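Local coordinates for PA0833-PD protein (Pseudomonas aeruginosa PAO1, PDB 6JFW) that probably binds peptidoglycan through its periplasmic OmpA C-like domain, the part present here, and so may link the outer membrane to the cell wall, at residues D25-F37 against Q129-P141. Sequence-based numbering, arbitrary orientation.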
loop_
_atom_site.group_PDB
_atom_site.type_symbol
_atom_site.label_atom_id
_atom_site.label_comp_id
_atom_site.label_asym_id
_atom_site.label_seq_id
_atom_site.Cartn_x
_atom_site.Cartn_y
_atom_site.Cartn_z
ATOM N N ASP A 25 -13.683 -7.281 8.686
ATOM C CA ASP A 25 -13.083 -8.532 8.239
ATOM C C ASP A 25 -11.695 -8.332 7.640
ATOM O O ASP A 25 -10.929 -9.297 7.556
ATOM C CB ASP A 25 -13.990 -9.209 7.207
ATOM C CG ASP A 25 -15.349 -9.577 7.773
ATOM O OD1 ASP A 25 -15.432 -9.860 8.986
ATOM O OD2 ASP A 25 -16.335 -9.582 7.005
ATOM N N ASP A 26 -11.352 -7.112 7.239
ATOM C CA ASP A 26 -10.171 -6.851 6.430
ATOM C C ASP A 26 -9.015 -6.303 7.259
ATOM O O ASP A 26 -9.194 -5.753 8.349
ATOM C CB ASP A 26 -10.495 -5.860 5.309
ATOM C CG ASP A 26 -11.599 -6.348 4.398
ATOM O OD1 ASP A 26 -11.929 -7.550 4.450
ATOM O OD2 ASP A 26 -12.132 -5.526 3.623
ATOM N N ILE A 27 -7.813 -6.458 6.707
ATOM C CA ILE A 27 -6.608 -5.795 7.190
ATOM C C ILE A 27 -6.160 -4.819 6.114
ATOM O O ILE A 27 -6.067 -5.187 4.937
ATOM C CB ILE A 27 -5.490 -6.803 7.510
ATOM C CG1 ILE A 27 -5.966 -7.831 8.537
ATOM C CG2 ILE A 27 -4.241 -6.080 8.002
ATOM C CD1 ILE A 27 -4.950 -8.921 8.818
ATOM N N LYS A 28 -5.890 -3.579 6.510
ATOM C CA LYS A 28 -5.421 -2.550 5.592
ATOM C C LYS A 28 -4.056 -2.052 6.040
ATOM O O LYS A 28 -3.860 -1.742 7.220
ATOM C CB LYS A 28 -6.404 -1.381 5.514
ATOM C CG LYS A 28 -5.909 -0.226 4.660
ATOM C CD LYS A 28 -6.777 1.002 4.842
ATOM C CE LYS A 28 -8.136 0.828 4.196
ATOM N NZ LYS A 28 -9.044 1.948 4.556
ATOM N N LEU A 29 -3.122 -1.974 5.099
ATOM C CA LEU A 29 -1.783 -1.456 5.345
ATOM C C LEU A 29 -1.635 -0.127 4.615
ATOM O O LEU A 29 -1.767 -0.074 3.388
ATOM C CB LEU A 29 -0.723 -2.454 4.879
ATOM C CG LEU A 29 -0.916 -3.873 5.419
ATOM C CD1 LEU A 29 -0.147 -4.883 4.590
ATOM C CD2 LEU A 29 -0.493 -3.943 6.873
ATOM N N ILE A 30 -1.377 0.940 5.369
ATOM C CA ILE A 30 -1.145 2.266 4.807
ATOM C C ILE A 30 0.354 2.458 4.655
ATOM O O ILE A 30 1.093 2.442 5.646
ATOM C CB ILE A 30 -1.735 3.376 5.690
ATOM C CG1 ILE A 30 -3.204 3.105 6.009
ATOM C CG2 ILE A 30 -1.565 4.731 5.003
ATOM C CD1 ILE A 30 -4.113 3.292 4.845
ATOM N N MET A 31 0.804 2.659 3.422
ATOM C CA MET A 31 2.213 2.909 3.149
ATOM C C MET A 31 2.381 4.345 2.672
ATOM O O MET A 31 2.074 4.652 1.508
ATOM C CB MET A 31 2.735 1.915 2.109
ATOM C CG MET A 31 2.568 0.466 2.568
ATOM S SD MET A 31 2.751 -0.809 1.305
ATOM C CE MET A 31 3.777 0.022 0.102
ATOM N N PRO A 32 2.836 5.262 3.528
ATOM C CA PRO A 32 2.927 6.671 3.122
ATOM C C PRO A 32 3.918 6.858 1.987
ATOM O O PRO A 32 4.942 6.174 1.906
ATOM C CB PRO A 32 3.399 7.383 4.397
ATOM C CG PRO A 32 3.170 6.411 5.513
ATOM C CD PRO A 32 3.297 5.051 4.909
ATOM N N GLY A 33 3.602 7.804 1.103
ATOM C CA GLY A 33 4.448 8.030 -0.057
ATOM C C GLY A 33 5.860 8.447 0.311
ATOM O O GLY A 33 6.824 8.049 -0.346
ATOM N N ASN A 34 6.002 9.238 1.378
ATOM C CA ASN A 34 7.301 9.817 1.711
ATOM C C ASN A 34 8.320 8.779 2.160
ATOM O O ASN A 34 9.519 9.081 2.189
ATOM C CB ASN A 34 7.144 10.879 2.800
ATOM C CG ASN A 34 6.822 10.281 4.155
ATOM O OD1 ASN A 34 5.901 9.475 4.288
ATOM N ND2 ASN A 34 7.590 10.665 5.168
ATOM N N ILE A 35 7.887 7.574 2.525
ATOM C CA ILE A 35 8.811 6.518 2.929
ATOM C C ILE A 35 8.805 5.336 1.974
ATOM O O ILE A 35 9.728 4.506 2.036
ATOM C CB ILE A 35 8.526 6.035 4.367
ATOM C CG1 ILE A 35 7.192 5.297 4.431
ATOM C CG2 ILE A 35 8.515 7.204 5.334
ATOM C CD1 ILE A 35 7.337 3.821 4.587
ATOM N N THR A 36 7.805 5.225 1.101
ATOM C CA THR A 36 7.728 4.121 0.155
ATOM C C THR A 36 8.468 4.425 -1.139
ATOM O O THR A 36 9.095 3.535 -1.723
ATOM C CB THR A 36 6.263 3.794 -0.153
ATOM O OG1 THR A 36 5.565 3.534 1.070
ATOM C CG2 THR A 36 6.160 2.574 -1.058
ATOM N N PHE A 37 8.420 5.673 -1.592
ATOM C CA PHE A 37 8.956 6.047 -2.887
ATOM C C PHE A 37 10.048 7.092 -2.732
ATOM O O PHE A 37 10.029 7.911 -1.808
ATOM C CB PHE A 37 7.846 6.575 -3.797
ATOM C CG PHE A 37 6.777 5.566 -4.063
ATOM C CD1 PHE A 37 7.018 4.511 -4.924
ATOM C CD2 PHE A 37 5.549 5.645 -3.428
ATOM C CE1 PHE A 37 6.051 3.562 -5.165
ATOM C CE2 PHE A 37 4.574 4.696 -3.664
ATOM C CZ PHE A 37 4.829 3.651 -4.532
ATOM N N GLN A 129 -0.129 13.181 3.601
ATOM C CA GLN A 129 -0.733 11.951 4.101
ATOM C C GLN A 129 -1.580 11.267 3.040
ATOM O O GLN A 129 -1.687 10.035 3.035
ATOM C CB GLN A 129 -1.590 12.244 5.329
ATOM C CG GLN A 129 -0.811 12.581 6.577
ATOM C CD GLN A 129 -1.718 13.036 7.697
ATOM O OE1 GLN A 129 -1.770 14.219 8.029
ATOM N NE2 GLN A 129 -2.450 12.099 8.281
ATOM N N ASN A 130 -2.194 12.042 2.145
ATOM C CA ASN A 130 -3.063 11.450 1.137
ATOM C C ASN A 130 -2.264 10.741 0.052
ATOM O O ASN A 130 -2.769 9.800 -0.570
ATOM C CB ASN A 130 -3.968 12.524 0.540
ATOM C CG ASN A 130 -4.992 13.034 1.536
ATOM O OD1 ASN A 130 -5.409 12.304 2.436
ATOM N ND2 ASN A 130 -5.396 14.290 1.386
ATOM N N ARG A 131 -1.026 11.168 -0.187
ATOM C CA ARG A 131 -0.134 10.459 -1.101
ATOM C C ARG A 131 0.337 9.184 -0.420
ATOM O O ARG A 131 1.210 9.212 0.450
ATOM C CB ARG A 131 1.045 11.338 -1.496
ATOM C CG ARG A 131 0.671 12.514 -2.369
ATOM C CD ARG A 131 1.915 13.192 -2.906
ATOM N NE ARG A 131 2.724 13.755 -1.831
ATOM C CZ ARG A 131 2.619 15.006 -1.399
ATOM N NH1 ARG A 131 3.396 15.439 -0.415
ATOM N NH2 ARG A 131 1.738 15.827 -1.953
ATOM N N ARG A 132 -0.240 8.055 -0.818
ATOM C CA ARG A 132 -0.004 6.800 -0.126
ATOM C C ARG A 132 -0.398 5.654 -1.040
ATOM O O ARG A 132 -1.107 5.842 -2.033
ATOM C CB ARG A 132 -0.805 6.729 1.178
ATOM C CG ARG A 132 -2.282 6.439 0.939
ATOM C CD ARG A 132 -3.190 7.242 1.854
ATOM N NE ARG A 132 -4.580 6.805 1.741
ATOM C CZ ARG A 132 -5.534 7.479 1.109
ATOM N NH1 ARG A 132 -5.262 8.640 0.528
ATOM N NH2 ARG A 132 -6.768 6.992 1.060
ATOM N N VAL A 133 0.067 4.461 -0.686
ATOM C CA VAL A 133 -0.404 3.216 -1.278
ATOM C C VAL A 133 -1.017 2.386 -0.162
ATOM O O VAL A 133 -0.442 2.281 0.928
ATOM C CB VAL A 133 0.726 2.448 -1.986
ATOM C CG1 VAL A 133 0.297 1.016 -2.275
ATOM C CG2 VAL A 133 1.111 3.150 -3.278
ATOM N N GLU A 134 -2.191 1.820 -0.424
ATOM C CA GLU A 134 -2.892 0.982 0.535
ATOM C C GLU A 134 -2.933 -0.452 0.027
ATOM O O GLU A 134 -3.179 -0.695 -1.159
ATOM C CB GLU A 134 -4.312 1.503 0.782
ATOM C CG GLU A 134 -4.335 2.859 1.467
ATOM C CD GLU A 134 -5.732 3.359 1.796
ATOM O OE1 GLU A 134 -6.715 2.633 1.534
ATOM O OE2 GLU A 134 -5.842 4.479 2.342
ATOM N N VAL A 135 -2.669 -1.397 0.924
ATOM C CA VAL A 135 -2.775 -2.823 0.635
ATOM C C VAL A 135 -3.918 -3.370 1.475
ATOM O O VAL A 135 -3.817 -3.441 2.705
ATOM C CB VAL A 135 -1.471 -3.574 0.931
ATOM C CG1 VAL A 135 -1.627 -5.049 0.577
ATOM C CG2 VAL A 135 -0.309 -2.956 0.175
ATOM N N ASN A 136 -5.005 -3.757 0.817
ATOM C CA ASN A 136 -6.160 -4.330 1.492
ATOM C C ASN A 136 -6.116 -5.848 1.376
ATOM O O ASN A 136 -5.971 -6.389 0.274
ATOM C CB ASN A 136 -7.463 -3.789 0.902
ATOM C CG ASN A 136 -7.518 -2.272 0.906
ATOM O OD1 ASN A 136 -7.478 -1.642 1.963
ATOM N ND2 ASN A 136 -7.620 -1.679 -0.278
ATOM N N LEU A 137 -6.230 -6.526 2.515
ATOM C CA LEU A 137 -6.278 -7.983 2.579
ATOM C C LEU A 137 -7.692 -8.384 2.983
ATOM O O LEU A 137 -8.119 -8.130 4.114
ATOM C CB LEU A 137 -5.247 -8.529 3.567
ATOM C CG LEU A 137 -3.775 -8.154 3.371
ATOM C CD1 LEU A 137 -2.933 -8.665 4.533
ATOM C CD2 LEU A 137 -3.241 -8.692 2.055
ATOM N N ARG A 138 -8.414 -9.003 2.059
ATOM C CA ARG A 138 -9.781 -9.420 2.269
ATOM C C ARG A 138 -9.889 -10.932 2.315
ATOM O O ARG A 138 -9.432 -11.596 1.376
ATOM C CB ARG A 138 -10.639 -8.903 1.155
ATOM C CG ARG A 138 -11.939 -9.494 1.229
ATOM C CD ARG A 138 -12.753 -8.710 0.352
ATOM N NE ARG A 138 -13.765 -8.046 1.203
ATOM C CZ ARG A 138 -14.343 -6.898 0.937
ATOM N NH1 ARG A 138 -13.962 -6.257 -0.145
ATOM N NH2 ARG A 138 -15.237 -6.240 1.718
ATOM N N PRO A 139 -10.495 -11.520 3.350
ATOM C CA PRO A 139 -10.583 -12.984 3.404
ATOM C C PRO A 139 -11.424 -13.519 2.256
ATOM O O PRO A 139 -12.320 -12.847 1.744
ATOM C CB PRO A 139 -11.249 -13.261 4.758
ATOM C CG PRO A 139 -11.218 -11.968 5.508
ATOM C CD PRO A 139 -11.207 -10.886 4.472
ATOM N N VAL A 140 -11.107 -14.739 1.843
ATOM C CA VAL A 140 -11.906 -15.456 0.854
ATOM C C VAL A 140 -12.487 -16.683 1.539
ATOM O O VAL A 140 -11.976 -17.132 2.580
ATOM C CB VAL A 140 -11.073 -15.842 -0.389
ATOM C CG1 VAL A 140 -10.490 -14.610 -1.040
ATOM C CG2 VAL A 140 -9.978 -16.826 -0.014
ATOM N N PRO A 141 -13.574 -17.246 0.996
ATOM C CA PRO A 141 -14.036 -18.528 1.535
ATOM C C PRO A 141 -13.050 -19.655 1.240
ATOM O O PRO A 141 -12.776 -20.467 2.122
ATOM C CB PRO A 141 -15.366 -18.760 0.807
ATOM C CG PRO A 141 -15.797 -17.410 0.346
ATOM C CD PRO A 141 -14.530 -16.673 0.033
HETATM O O HOH W 1 3.337 10.808 2.042
#
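Strands 26-32 and 132-139 pair antiparallel inside the mixed sheet of the OmpA C-like domain. Ile27-Leu137, Leu29-Val135 and Met31-Val133 are the hydrogen-bonded pairs, each with two backbone bonds. Beyond them, Gly33 N, at the start of helix 33-36, donates to Arg131 O (2.9 Å). The side chains of these three pairs face helices 49-61 and 79-99. Met31 SD reaches across to Val135 CG2 (3.9 Å). Val133 CG2 meets the Phe37 ring at its edge, in plane, 3.8 Å from Phe37 CE2. In this alpha/beta fold, the side chains of Lys28, Ile30, Arg132, Glu134 and Asn136 lie on the other face of the sheet. Arg132 approaches side-on, and its NE (2.7 Å) and NH2 both donate to Glu134 OE2, from the same face of the carboxylate. Ile30 CD1 lies alongside Glu134, 3.3 Å from OE2. With chi1 at 175°, which swings CG away from the backbone N, the Lys28 chain runs beside Asn136, CE 3.4 Å from Asn136 OD1. Lys28 NZ makes a long salt bridge to Glu134 OE1 (3.9 Å). Asn136 ND2 hydrogen-bonds to Glu68 OE1 on strand 65-72. Where strand 26-32 begins, Asp26 OD2 sits over one face of the Arg138 guanidinium, a long charge contact (3.7 Å to NH2).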